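Local coordinates for protein antigen 43 (Escherichia coli, PDB 4KH3) that mediates clumping of bacterial cells by associating with copies of itself in a Velcro-like manner, and is linked to aggregation and biofilms in uropathogenic strains, at residues G276-G281 against A290-L295; I120-G125 against I139-A144; I6-G11 against D23-S28; G206-V211 against D225-I230. One frame throughout, in Å; residues are numbered along the deposited sequence. Where two conformers were deposited one is given.

Interaction 1: G276-G281 against A290-L295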
loop_
_atom_site.group_PDB
_atom_site.type_symbol
_atom_site.label_atom_id
_atom_site.label_comp_id
_atom_site.label_asym_id
_atom_site.label_seq_id
_atom_site.Cartn_x
_atom_site.Cartn_y
_atom_site.Cartn_z
ATOM N N GLY A 276 6.555 13.096 -13.429
ATOM C CA GLY A 276 5.791 14.238 -12.965
ATOM C C GLY A 276 6.622 15.336 -12.338
ATOM O O GLY A 276 7.756 15.596 -12.749
ATOM N N THR A 277 6.051 15.991 -11.337
ATOM C CA THR A 277 6.761 17.017 -10.579
ATOM C C THR A 277 6.580 16.790 -9.098
ATOM O O THR A 277 5.518 16.379 -8.647
ATOM C CB THR A 277 6.244 18.432 -10.894
ATOM O OG1 THR A 277 4.806 18.427 -10.843
ATOM C CG2 THR A 277 6.697 18.862 -12.274
ATOM N N ASN A 278 7.618 17.056 -8.332
ATOM C CA ASN A 278 7.461 17.065 -6.892
ATOM C C ASN A 278 7.878 18.435 -6.403
ATOM O O ASN A 278 8.029 19.361 -7.209
ATOM C CB ASN A 278 8.263 15.940 -6.227
ATOM C CG ASN A 278 9.712 15.901 -6.678
ATOM O OD1 ASN A 278 10.380 16.936 -6.783
ATOM N ND2 ASN A 278 10.214 14.693 -6.939
ATOM N N ARG A 279 8.088 18.566 -5.100
ATOM C CA ARG A 279 8.411 19.863 -4.525
ATOM C C ARG A 279 9.819 20.324 -4.909
ATOM O O ARG A 279 10.227 21.427 -4.569
ATOM C CB ARG A 279 8.247 19.832 -3.002
ATOM C CG ARG A 279 9.159 18.858 -2.268
ATOM C CD ARG A 279 9.090 19.133 -0.776
ATOM N NE ARG A 279 9.637 18.064 0.051
ATOM C CZ ARG A 279 10.924 17.945 0.366
ATOM N NH1 ARG A 279 11.810 18.819 -0.099
ATOM N NH2 ARG A 279 11.330 16.941 1.136
ATOM N N LEU A 280 10.552 19.481 -5.628
ATOM C CA LEU A 280 11.888 19.842 -6.070
ATOM C C LEU A 280 11.962 19.984 -7.581
ATOM O O LEU A 280 13.029 20.240 -8.129
ATOM C CB LEU A 280 12.914 18.814 -5.593
ATOM C CG LEU A 280 13.173 18.796 -4.086
ATOM C CD1 LEU A 280 14.419 17.979 -3.751
ATOM C CD2 LEU A 280 13.301 20.222 -3.555
ATOM N N GLY A 281 10.831 19.813 -8.257
ATOM C CA GLY A 281 10.784 19.990 -9.701
ATOM C C GLY A 281 10.448 18.705 -10.427
ATOM O O GLY A 281 9.901 17.767 -9.839
ATOM N N ALA A 290 16.047 6.461 -12.637
ATOM C CA ALA A 290 15.332 7.431 -11.803
ATOM C C ALA A 290 16.104 8.742 -11.663
ATOM O O ALA A 290 17.332 8.744 -11.577
ATOM C CB ALA A 290 15.040 6.835 -10.415
ATOM N N ASP A 291 15.389 9.859 -11.642
ATOM C CA ASP A 291 16.022 11.149 -11.391
ATOM C C ASP A 291 15.097 12.087 -10.606
ATOM O O ASP A 291 13.928 12.258 -10.965
ATOM C CB ASP A 291 16.464 11.807 -12.707
ATOM C CG ASP A 291 17.176 13.139 -12.487
ATOM O OD1 ASP A 291 17.912 13.282 -11.489
ATOM O OD2 ASP A 291 16.996 14.054 -13.312
ATOM N N ASN A 292 15.642 12.681 -9.543
ATOM C CA ASN A 292 14.949 13.664 -8.702
ATOM C C ASN A 292 13.749 13.101 -7.940
ATOM O O ASN A 292 12.799 13.816 -7.621
ATOM C CB ASN A 292 14.560 14.922 -9.494
ATOM C CG ASN A 292 14.168 16.087 -8.591
ATOM O OD1 ASN A 292 14.679 16.223 -7.473
ATOM N ND2 ASN A 292 13.245 16.918 -9.063
ATOM N N VAL A 293 13.797 11.811 -7.645
ATOM C CA VAL A 293 12.770 11.203 -6.828
ATOM C C VAL A 293 12.874 11.753 -5.396
ATOM O O VAL A 293 13.956 11.816 -4.813
ATOM C CB VAL A 293 12.852 9.662 -6.874
ATOM C CG1 VAL A 293 11.994 9.051 -5.796
ATOM C CG2 VAL A 293 12.425 9.155 -8.260
ATOM N N VAL A 294 11.748 12.206 -4.854
ATOM C CA VAL A 294 11.711 12.662 -3.472
ATOM C C VAL A 294 10.912 11.647 -2.673
ATOM O O VAL A 294 9.793 11.279 -3.056
ATOM C CB VAL A 294 11.084 14.069 -3.353
ATOM C CG1 VAL A 294 10.702 14.390 -1.894
ATOM C CG2 VAL A 294 12.036 15.114 -3.914
ATOM N N LEU A 295 11.502 11.191 -1.575
ATOM C CA LEU A 295 10.958 10.099 -0.792
ATOM C C LEU A 295 10.723 10.501 0.648
ATOM O O LEU A 295 11.671 10.680 1.401
ATOM C CB LEU A 295 11.936 8.927 -0.803
ATOM C CG LEU A 295 12.247 8.287 -2.152
ATOM C CD1 LEU A 295 13.392 7.281 -1.974
ATOM C CD2 LEU A 295 11.013 7.619 -2.715
HETATM O O HOH W 1 9.255 11.992 -6.705
#
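Asn278 packs against Val294 and the backbone of Asn292 at the tip of a beta hairpin, where the type I turn Asn278-Gly281 joins antiparallel strands 273-278 and 281-286. This hairpin interrupts the regular parallel coiling of the beta-helix.

The tight side is built round the buried Asn278 amide. Its ND2 donates to Asn292 O at 2.8 Å, with the acceptor in the amide plane, and a second bond from ND2 goes to a water that also accepts from Val294 N. On the other end of the amide, OD1 receives Leu280 N at 2.8 Å, an Asx turn; chi1 of 51°, with CG lodged between backbone N and carbonyl carbon, lets one side chain brace its own turn and grip the neighbouring segment. Val294 CG2 presses on this amide, 3.6 Å from Asn278 ND2.

Outward the fit is looser. Leu280 is exposed, yet its CD1 lies 3.7 Å from Val294 CG2. The side chain of Asn292 is modelled in two conformers, and its ND2 reaches Leu280 O at 3.5 Å in a weak, doubtful bond; its stronger partner is Ala282 O. Arg279 extends past Val294 to salt bridges with Asp315 and Glu296, and over one face of its guanidinium, offset toward the rim, sits Val294 CG1, 4.0 Å from Arg279 NH2.

Interaction 2: I120-G125 against I139-A144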
loop_
_atom_site.group_PDB
_atom_site.type_symbol
_atom_site.label_atom_id
_atom_site.label_comp_id
_atom_site.label_asym_id
_atom_site.label_seq_id
_atom_site.Cartn_x
_atom_site.Cartn_y
_atom_site.Cartn_z
ATOM N N ILE A 120 -28.565 2.853 -2.693
ATOM C CA ILE A 120 -27.676 2.605 -1.567
ATOM C C ILE A 120 -27.504 1.097 -1.463
ATOM O O ILE A 120 -28.482 0.347 -1.438
ATOM C CB ILE A 120 -28.219 3.180 -0.254
ATOM C CG1 ILE A 120 -28.302 4.702 -0.339
ATOM C CG2 ILE A 120 -27.317 2.810 0.918
ATOM C CD1 ILE A 120 -28.459 5.348 0.999
ATOM N N ILE A 121 -26.256 0.653 -1.457
ATOM C CA ILE A 121 -25.967 -0.764 -1.429
ATOM C C ILE A 121 -25.447 -1.146 -0.052
ATOM O O ILE A 121 -24.302 -0.845 0.299
ATOM C CB ILE A 121 -24.923 -1.140 -2.473
ATOM C CG1 ILE A 121 -25.218 -0.450 -3.818
ATOM C CG2 ILE A 121 -24.873 -2.656 -2.638
ATOM C CD1 ILE A 121 -24.149 -0.714 -4.896
ATOM N N ASN A 122 -26.299 -1.803 0.729
ATOM C CA ASN A 122 -25.927 -2.216 2.076
ATOM C C ASN A 122 -25.679 -3.705 2.136
ATOM O O ASN A 122 -26.127 -4.441 1.258
ATOM C CB ASN A 122 -27.036 -1.847 3.064
ATOM C CG ASN A 122 -27.210 -0.349 3.204
ATOM O OD1 ASN A 122 -26.234 0.388 3.303
ATOM N ND2 ASN A 122 -28.453 0.111 3.183
ATOM N N GLN A 123 -24.947 -4.126 3.166
ATOM C CA GLN A 123 -24.876 -5.526 3.596
ATOM C C GLN A 123 -25.059 -6.567 2.487
ATOM O O GLN A 123 -26.123 -7.171 2.371
ATOM C CB GLN A 123 -25.913 -5.769 4.701
ATOM C CG GLN A 123 -25.722 -7.081 5.447
ATOM C CD GLN A 123 -24.311 -7.238 5.958
ATOM O OE1 GLN A 123 -23.942 -6.657 6.981
ATOM N NE2 GLN A 123 -23.500 -8.004 5.233
ATOM N N ASP A 124 -24.029 -6.745 1.661
ATOM C CA ASP A 124 -24.025 -7.761 0.605
ATOM C C ASP A 124 -24.999 -7.552 -0.553
ATOM O O ASP A 124 -25.120 -8.413 -1.429
ATOM C CB ASP A 124 -24.155 -9.177 1.184
ATOM C CG ASP A 124 -22.939 -9.576 1.981
ATOM O OD1 ASP A 124 -21.856 -9.667 1.369
ATOM O OD2 ASP A 124 -23.060 -9.774 3.213
ATOM N N GLY A 125 -25.668 -6.404 -0.578
ATOM C CA GLY A 125 -26.385 -5.992 -1.766
ATOM C C GLY A 125 -25.446 -5.951 -2.964
ATOM O O GLY A 125 -24.217 -5.932 -2.830
ATOM N N ILE A 139 -24.365 5.072 -3.456
ATOM C CA ILE A 139 -23.679 4.982 -2.173
ATOM C C ILE A 139 -23.368 3.511 -1.931
ATOM O O ILE A 139 -24.279 2.688 -1.831
ATOM C CB ILE A 139 -24.574 5.494 -1.036
ATOM C CG1 ILE A 139 -25.192 6.845 -1.414
ATOM C CG2 ILE A 139 -23.809 5.568 0.270
ATOM C CD1 ILE A 139 -24.174 7.938 -1.676
ATOM N N VAL A 140 -22.085 3.181 -1.861
ATOM C CA VAL A 140 -21.647 1.797 -1.765
ATOM C C VAL A 140 -21.104 1.483 -0.368
ATOM O O VAL A 140 -20.020 1.949 0.009
ATOM C CB VAL A 140 -20.573 1.518 -2.828
ATOM C CG1 VAL A 140 -20.237 0.015 -2.881
ATOM C CG2 VAL A 140 -21.060 2.027 -4.193
ATOM N N ASN A 141 -21.854 0.680 0.386
ATOM C CA ASN A 141 -21.568 0.430 1.802
ATOM C C ASN A 141 -21.104 -0.996 2.092
ATOM O O ASN A 141 -20.979 -1.403 3.250
ATOM C CB ASN A 141 -22.793 0.774 2.668
ATOM C CG ASN A 141 -23.046 2.265 2.737
ATOM O OD1 ASN A 141 -22.110 3.053 2.621
ATOM N ND2 ASN A 141 -24.311 2.665 2.913
ATOM N N THR A 142 -20.824 -1.747 1.038
ATOM C CA THR A 142 -20.580 -3.157 1.201
ATOM C C THR A 142 -19.793 -3.666 0.013
ATOM O O THR A 142 -19.713 -2.983 -1.017
ATOM C CB THR A 142 -21.920 -3.914 1.287
ATOM O OG1 THR A 142 -21.701 -5.249 1.751
ATOM C CG2 THR A 142 -22.604 -3.946 -0.070
ATOM N N GLY A 143 -19.216 -4.859 0.167
ATOM C CA GLY A 143 -18.469 -5.500 -0.896
ATOM C C GLY A 143 -16.971 -5.620 -0.638
ATOM O O GLY A 143 -16.288 -6.368 -1.331
ATOM N N ALA A 144 -16.448 -4.889 0.341
ATOM C CA ALA A 144 -15.012 -4.957 0.643
ATOM C C ALA A 144 -14.693 -5.715 1.927
ATOM O O ALA A 144 -13.519 -5.823 2.299
ATOM C CB ALA A 144 -14.390 -3.552 0.699
HETATM O O HOH W 2 -23.419 -2.446 4.926
#
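Ile120 and Ile121 pair with Ile139 and Val140 as parallel strands on successive turns of the beta-helix, and each segment then leaves its strand for a loop. Backbone bonds set the pairing: Ile121 N donates to Ile139 O, and Ile121 O accepts from Asn141 N, both at 2.9 Å. Past the strands a water replaces direct backbone-to-backbone bonding, accepting from Gln123 N and donating to Asn141 O.

Among the apolar side chains, Ile120 and Ile139 lie alongside each other on one face, CG1 of the former 3.9 Å from CB of the latter. Ile121 does the same with Val140 on the other face, while its CG2 meets Thr142 CG2 at 3.7 Å, the two chains crossing almost at right angles.

Side-chain polar contacts finish the joint. The amides of Asn122 and Asn141 run side by side, their planes only 11° apart, and Asn141 ND2 donates to Asn122 OD1 at 3.0 Å in a nearly straight bond. At chi1 -167° the Thr142 hydroxyl swings away from the residue's own N, and its OG1 accepts from Asp124 N at 2.8 Å, inside the type I' turn Asn122-Gly125; the same hydroxyl is bonded to Glu145.

Asn122 ND2 is also bound to Asp103 and Asn141 OD1 to Asn169, so the asparagine pair belongs to a hydrogen-bonded row along the helix axis. Both ends of each amide are thereby used, which fixes their orientation, while Thr142 ties the chain leaving strand 139-140 to the turn that follows strand 120-121.

Interaction 3: I6-G11 against D23-S28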
loop_
_atom_site.group_PDB
_atom_site.type_symbol
_atom_site.label_atom_id
_atom_site.label_comp_id
_atom_site.label_asym_id
_atom_site.label_seq_id
_atom_site.Cartn_x
_atom_site.Cartn_y
_atom_site.Cartn_z
ATOM N N ILE A 6 -53.153 -8.908 -12.265
ATOM C CA ILE A 6 -53.647 -7.563 -11.971
ATOM C C ILE A 6 -53.107 -6.560 -12.986
ATOM O O ILE A 6 -51.921 -6.566 -13.319
ATOM C CB ILE A 6 -53.262 -7.095 -10.546
ATOM C CG1 ILE A 6 -53.554 -8.183 -9.513
ATOM C CG2 ILE A 6 -54.006 -5.814 -10.170
ATOM C CD1 ILE A 6 -53.181 -7.783 -8.087
ATOM N N VAL A 7 -53.990 -5.708 -13.494
ATOM C CA VAL A 7 -53.581 -4.653 -14.405
ATOM C C VAL A 7 -53.910 -3.304 -13.787
ATOM O O VAL A 7 -55.013 -3.100 -13.272
ATOM C CB VAL A 7 -54.278 -4.769 -15.771
ATOM C CG1 VAL A 7 -53.890 -3.600 -16.662
ATOM C CG2 VAL A 7 -53.926 -6.083 -16.443
ATOM N N VAL A 8 -52.940 -2.395 -13.807
ATOM C CA VAL A 8 -53.166 -1.041 -13.324
ATOM C C VAL A 8 -53.037 -0.104 -14.507
ATOM O O VAL A 8 -51.949 0.059 -15.063
ATOM C CB VAL A 8 -52.162 -0.636 -12.239
ATOM C CG1 VAL A 8 -52.598 0.663 -11.577
ATOM C CG2 VAL A 8 -52.019 -1.744 -11.214
ATOM N N HIS A 9 -54.157 0.503 -14.886
ATOM C CA HIS A 9 -54.238 1.328 -16.089
ATOM C C HIS A 9 -53.701 2.726 -15.823
ATOM O O HIS A 9 -53.602 3.149 -14.665
ATOM C CB HIS A 9 -55.697 1.423 -16.558
ATOM C CG HIS A 9 -56.315 0.102 -16.887
ATOM N ND1 HIS A 9 -56.885 -0.717 -15.932
ATOM C CD2 HIS A 9 -56.451 -0.550 -18.072
ATOM C CE1 HIS A 9 -57.342 -1.814 -16.511
ATOM N NE2 HIS A 9 -57.091 -1.737 -17.804
ATOM N N PRO A 10 -53.352 3.449 -16.895
ATOM C CA PRO A 10 -53.018 4.870 -16.768
ATOM C C PRO A 10 -54.123 5.581 -16.009
ATOM O O PRO A 10 -55.285 5.261 -16.228
ATOM C CB PRO A 10 -53.010 5.344 -18.216
ATOM C CG PRO A 10 -52.605 4.142 -18.996
ATOM C CD PRO A 10 -53.208 2.966 -18.279
ATOM N N GLY A 11 -53.768 6.506 -15.122
ATOM C CA GLY A 11 -54.754 7.240 -14.344
ATOM C C GLY A 11 -55.209 6.528 -13.078
ATOM O O GLY A 11 -55.876 7.113 -12.221
ATOM N N ASP A 23 -47.870 -14.655 -9.819
ATOM C CA ASP A 23 -48.760 -13.559 -10.199
ATOM C C ASP A 23 -47.961 -12.466 -10.902
ATOM O O ASP A 23 -46.825 -12.159 -10.518
ATOM C CB ASP A 23 -49.419 -12.908 -8.974
ATOM C CG ASP A 23 -50.363 -13.837 -8.218
ATOM O OD1 ASP A 23 -50.899 -14.804 -8.813
ATOM O OD2 ASP A 23 -50.568 -13.575 -7.005
ATOM N N ASN A 24 -48.561 -11.865 -11.920
ATOM C CA ASN A 24 -47.998 -10.678 -12.529
ATOM C C ASN A 24 -48.845 -9.478 -12.157
ATOM O O ASN A 24 -50.063 -9.583 -12.074
ATOM C CB ASN A 24 -47.968 -10.804 -14.051
ATOM C CG ASN A 24 -47.191 -11.999 -14.518
ATOM O OD1 ASN A 24 -45.961 -11.968 -14.597
ATOM N ND2 ASN A 24 -47.904 -13.065 -14.856
ATOM N N GLN A 25 -48.205 -8.339 -11.934
ATOM C CA GLN A 25 -48.927 -7.078 -11.869
ATOM C C GLN A 25 -48.343 -6.184 -12.936
ATOM O O GLN A 25 -47.153 -5.879 -12.907
ATOM C CB GLN A 25 -48.774 -6.428 -10.502
ATOM C CG GLN A 25 -49.360 -5.015 -10.406
ATOM C CD GLN A 25 -49.150 -4.413 -9.021
ATOM O OE1 GLN A 25 -48.018 -4.178 -8.594
ATOM N NE2 GLN A 25 -50.239 -4.193 -8.303
ATOM N N PHE A 26 -49.169 -5.792 -13.898
ATOM C CA PHE A 26 -48.708 -4.946 -14.987
ATOM C C PHE A 26 -49.147 -3.512 -14.725
ATOM O O PHE A 26 -50.338 -3.194 -14.757
ATOM C CB PHE A 26 -49.258 -5.434 -16.329
ATOM C CG PHE A 26 -48.894 -6.849 -16.657
ATOM C CD1 PHE A 26 -47.629 -7.162 -17.142
ATOM C CD2 PHE A 26 -49.828 -7.874 -16.508
ATOM C CE1 PHE A 26 -47.285 -8.480 -17.465
ATOM C CE2 PHE A 26 -49.501 -9.195 -16.824
ATOM C CZ PHE A 26 -48.226 -9.498 -17.304
ATOM N N VAL A 27 -48.180 -2.643 -14.459
ATOM C CA VAL A 27 -48.497 -1.296 -14.011
ATOM C C VAL A 27 -48.251 -0.286 -15.108
ATOM O O VAL A 27 -47.113 -0.087 -15.539
ATOM C CB VAL A 27 -47.667 -0.902 -12.790
ATOM C CG1 VAL A 27 -48.161 0.414 -12.224
ATOM C CG2 VAL A 27 -47.713 -2.004 -11.747
ATOM N N SER A 28 -49.332 0.336 -15.564
ATOM C CA SER A 28 -49.239 1.428 -16.507
ATOM C C SER A 28 -49.615 2.714 -15.783
ATOM O O SER A 28 -49.346 3.819 -16.258
ATOM C CB SER A 28 -50.156 1.182 -17.708
ATOM O OG SER A 28 -49.593 0.219 -18.579
#
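The N-terminal end of the parallel beta-helix is formed by Ile6-Val8 pairing with Gln25-Val27, the outermost strand in the chain laid on its neighbour. Their axes are 4.8 Å apart and only 11° from parallel.

Main-chain bonds alternate between the partners. Phe26 N donates to Ile6 O and Phe26 O accepts from Val8 N, each at 2.9 Å, and Val8 O then takes Ser28 N at 2.7 Å. At the start of the pair, Ile6 N reaches Asn24 O only weakly.

On the face carrying Ile6, Val8, Gln25 and Val27, Val8 CB rests 4.1 Å from Val27 CG1, and the extended Gln25 chain crosses obliquely to bring NE2 within 4.2 Å of Val8 CG2. Both Val8 and Gln25 also touch Val14 across the helix interior, and Gln25 OE1 is bonded to Gln53 of the following turn. Val7 and Phe26 occupy the outer face, meeting loosely at 4.5 Å between Val7 CG2 and Phe26 CD2; the Phe26 ring also stacks with Trp54. Beyond the strands Pro10 CD meets Ser28 CB at 3.6 Å, the two residues adjoining as the chain turns away.

Regular backbone bonding therefore does most of the joining here, supplemented by buried apolar contact on one side. The buried Gln25 amide has its carbonyl oxygen satisfied within the stack, whereas the exposed Val7 side chain adds little to the contact.

Interaction 4: G206-V211 against D225-I230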
loop_
_atom_site.group_PDB
_atom_site.type_symbol
_atom_site.label_atom_id
_atom_site.label_comp_id
_atom_site.label_asym_id
_atom_site.label_seq_id
_atom_site.Cartn_x
_atom_site.Cartn_y
_atom_site.Cartn_z
ATOM N N GLY A 206 -8.816 8.804 2.002
ATOM C CA GLY A 206 -8.429 7.700 2.862
ATOM C C GLY A 206 -8.620 6.338 2.205
ATOM O O GLY A 206 -8.158 5.309 2.716
ATOM N N GLY A 207 -9.309 6.328 1.066
ATOM C CA GLY A 207 -9.640 5.085 0.393
ATOM C C GLY A 207 -8.582 4.574 -0.574
ATOM O O GLY A 207 -7.526 5.196 -0.764
ATOM N N ASN A 208 -8.876 3.434 -1.196
ATOM C CA ASN A 208 -7.919 2.765 -2.073
ATOM C C ASN A 208 -8.435 2.646 -3.491
ATOM O O ASN A 208 -9.627 2.406 -3.711
ATOM C CB ASN A 208 -7.610 1.362 -1.550
ATOM C CG ASN A 208 -7.006 1.375 -0.150
ATOM O OD1 ASN A 208 -6.558 2.408 0.347
ATOM N ND2 ASN A 208 -6.972 0.218 0.478
ATOM N N GLN A 209 -7.537 2.815 -4.451
ATOM C CA GLN A 209 -7.849 2.520 -5.835
ATOM C C GLN A 209 -6.773 1.601 -6.419
ATOM O O GLN A 209 -5.574 1.917 -6.378
ATOM C CB GLN A 209 -7.959 3.799 -6.653
ATOM C CG GLN A 209 -8.159 3.534 -8.130
ATOM C CD GLN A 209 -8.016 4.781 -8.978
ATOM O OE1 GLN A 209 -6.927 5.353 -9.094
ATOM N NE2 GLN A 209 -9.114 5.207 -9.574
ATOM N N TYR A 210 -7.212 0.457 -6.938
ATOM C CA TYR A 210 -6.321 -0.529 -7.537
ATOM C C TYR A 210 -6.554 -0.578 -9.040
ATOM O O TYR A 210 -7.629 -0.949 -9.517
ATOM C CB TYR A 210 -6.552 -1.919 -6.949
ATOM C CG TYR A 210 -6.527 -1.974 -5.445
ATOM C CD1 TYR A 210 -5.337 -2.100 -4.758
ATOM C CD2 TYR A 210 -7.701 -1.938 -4.713
ATOM C CE1 TYR A 210 -5.308 -2.169 -3.380
ATOM C CE2 TYR A 210 -7.690 -2.010 -3.332
ATOM C CZ TYR A 210 -6.486 -2.118 -2.669
ATOM O OH TYR A 210 -6.455 -2.178 -1.285
ATOM N N VAL A 211 -5.530 -0.191 -9.782
ATOM C CA VAL A 211 -5.606 -0.179 -11.223
ATOM C C VAL A 211 -4.914 -1.426 -11.732
ATOM O O VAL A 211 -3.693 -1.574 -11.611
ATOM C CB VAL A 211 -4.923 1.054 -11.794
ATOM C CG1 VAL A 211 -5.070 1.072 -13.310
ATOM C CG2 VAL A 211 -5.514 2.316 -11.137
ATOM N N ASP A 225 -3.930 9.455 3.809
ATOM C CA ASP A 225 -4.140 8.013 3.969
ATOM C C ASP A 225 -4.693 7.317 2.734
ATOM O O ASP A 225 -4.919 6.105 2.759
ATOM C CB ASP A 225 -5.019 7.705 5.189
ATOM C CG ASP A 225 -4.371 8.134 6.480
ATOM O OD1 ASP A 225 -3.138 7.964 6.606
ATOM O OD2 ASP A 225 -5.084 8.654 7.360
ATOM N N GLY A 226 -4.919 8.081 1.665
ATOM C CA GLY A 226 -5.307 7.505 0.395
ATOM C C GLY A 226 -4.186 6.664 -0.202
ATOM O O GLY A 226 -3.005 6.875 0.069
ATOM N N TRP A 227 -4.561 5.717 -1.040
ATOM C CA TRP A 227 -3.604 4.804 -1.620
ATOM C C TRP A 227 -4.012 4.472 -3.058
ATOM O O TRP A 227 -5.038 3.819 -3.280
ATOM C CB TRP A 227 -3.563 3.541 -0.765
ATOM C CG TRP A 227 -2.416 2.597 -1.057
ATOM C CD1 TRP A 227 -1.203 2.912 -1.591
ATOM C CD2 TRP A 227 -2.395 1.180 -0.826
ATOM N NE1 TRP A 227 -0.427 1.783 -1.709
ATOM C CE2 TRP A 227 -1.129 0.707 -1.231
ATOM C CE3 TRP A 227 -3.319 0.269 -0.300
ATOM C CZ2 TRP A 227 -0.761 -0.637 -1.140
ATOM C CZ3 TRP A 227 -2.954 -1.077 -0.204
ATOM C CH2 TRP A 227 -1.685 -1.513 -0.621
ATOM N N GLN A 228 -3.241 4.947 -4.036
ATOM C CA GLN A 228 -3.464 4.539 -5.420
ATOM C C GLN A 228 -2.410 3.514 -5.827
ATOM O O GLN A 228 -1.219 3.772 -5.709
ATOM C CB GLN A 228 -3.436 5.731 -6.381
ATOM C CG GLN A 228 -3.700 5.310 -7.819
ATOM C CD GLN A 228 -3.626 6.451 -8.799
ATOM O OE1 GLN A 228 -2.868 7.404 -8.606
ATOM N NE2 GLN A 228 -4.409 6.357 -9.875
ATOM N N VAL A 229 -2.850 2.348 -6.294
ATOM C CA VAL A 229 -1.930 1.265 -6.624
ATOM C C VAL A 229 -2.016 0.961 -8.102
ATOM O O VAL A 229 -3.087 0.606 -8.608
ATOM C CB VAL A 229 -2.247 -0.024 -5.842
ATOM C CG1 VAL A 229 -1.321 -1.150 -6.279
ATOM C CG2 VAL A 229 -2.120 0.212 -4.357
ATOM N N ILE A 230 -0.894 1.114 -8.802
ATOM C CA ILE A 230 -0.845 0.776 -10.219
ATOM C C ILE A 230 -0.128 -0.554 -10.410
ATOM O O ILE A 230 1.096 -0.642 -10.266
ATOM C CB ILE A 230 -0.155 1.866 -11.032
ATOM C CG1 ILE A 230 -0.670 3.249 -10.607
ATOM C CG2 ILE A 230 -0.415 1.655 -12.503
ATOM C CD1 ILE A 230 -2.145 3.432 -10.851
#
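Gly206 and Gly207 lead into a parallel beta-helix strand, 208-211, which pairs with strand 227-230 of the next coil at an angle of 8°. Without side chains, the entry is close: Gly206 CA lies 3.7 Å from Gly226 N, and Gly207 O accepts from Trp227 N.

Asn208 stands beside Trp227 on the outer face, its amide nearly perpendicular to the indole, while its CA makes a C-H...O contact with Trp227 O. Gln209 follows on the inner face. Its backbone N and O bond to Trp227 O and Val229 N, and its extended side chain runs alongside that of Gln228. Gln228 NE2 approaches Gln209 OE1 at 2.8 Å, but the bond is bent and weak. These buried amides find further partners around them: Gln209 in Gln193 and Thr220, Gln228 in Thr239.

Tyr210 returns to the outer face and directs its edge toward the face of the Trp227 six-membered ring, an offset edge-to-face pair with centroids 5.9 Å apart and planes at 76°. The same tyrosine ring packs on Val229, with Tyr210 CD1 3.9 Å from Val229 CB.

Val211 closes the run. Its N donates almost straight to Val229 O at 2.8 Å, and inside the coil Ile230, with chi2 at -62°, bends its terminal methyl back toward the valine, leaving CD1 3.6 Å from Val211 CG2.

How the interactions relate
Interactions 2, 3 and 4 all join successive coils of the beta-helix through parallel strands, 3 and 4 in the same run of strands and 2 on a different side of the coil. Interaction 4, whose centre lies about 7 Å from the centre of the chain, combines buried glutamines inside with an aromatic pair outside; interaction 3, its centre about 53 Å from the chain's centre at the N-terminal end, has a largely exposed first strand and relies mostly on backbone bonds. Interaction 2 adds an asparagine row and a threonine-held turn as its strands end. Interaction 1 departs from this pattern: it lies at an antiparallel hairpin, where a buried amide and a water take the place of strand pairing.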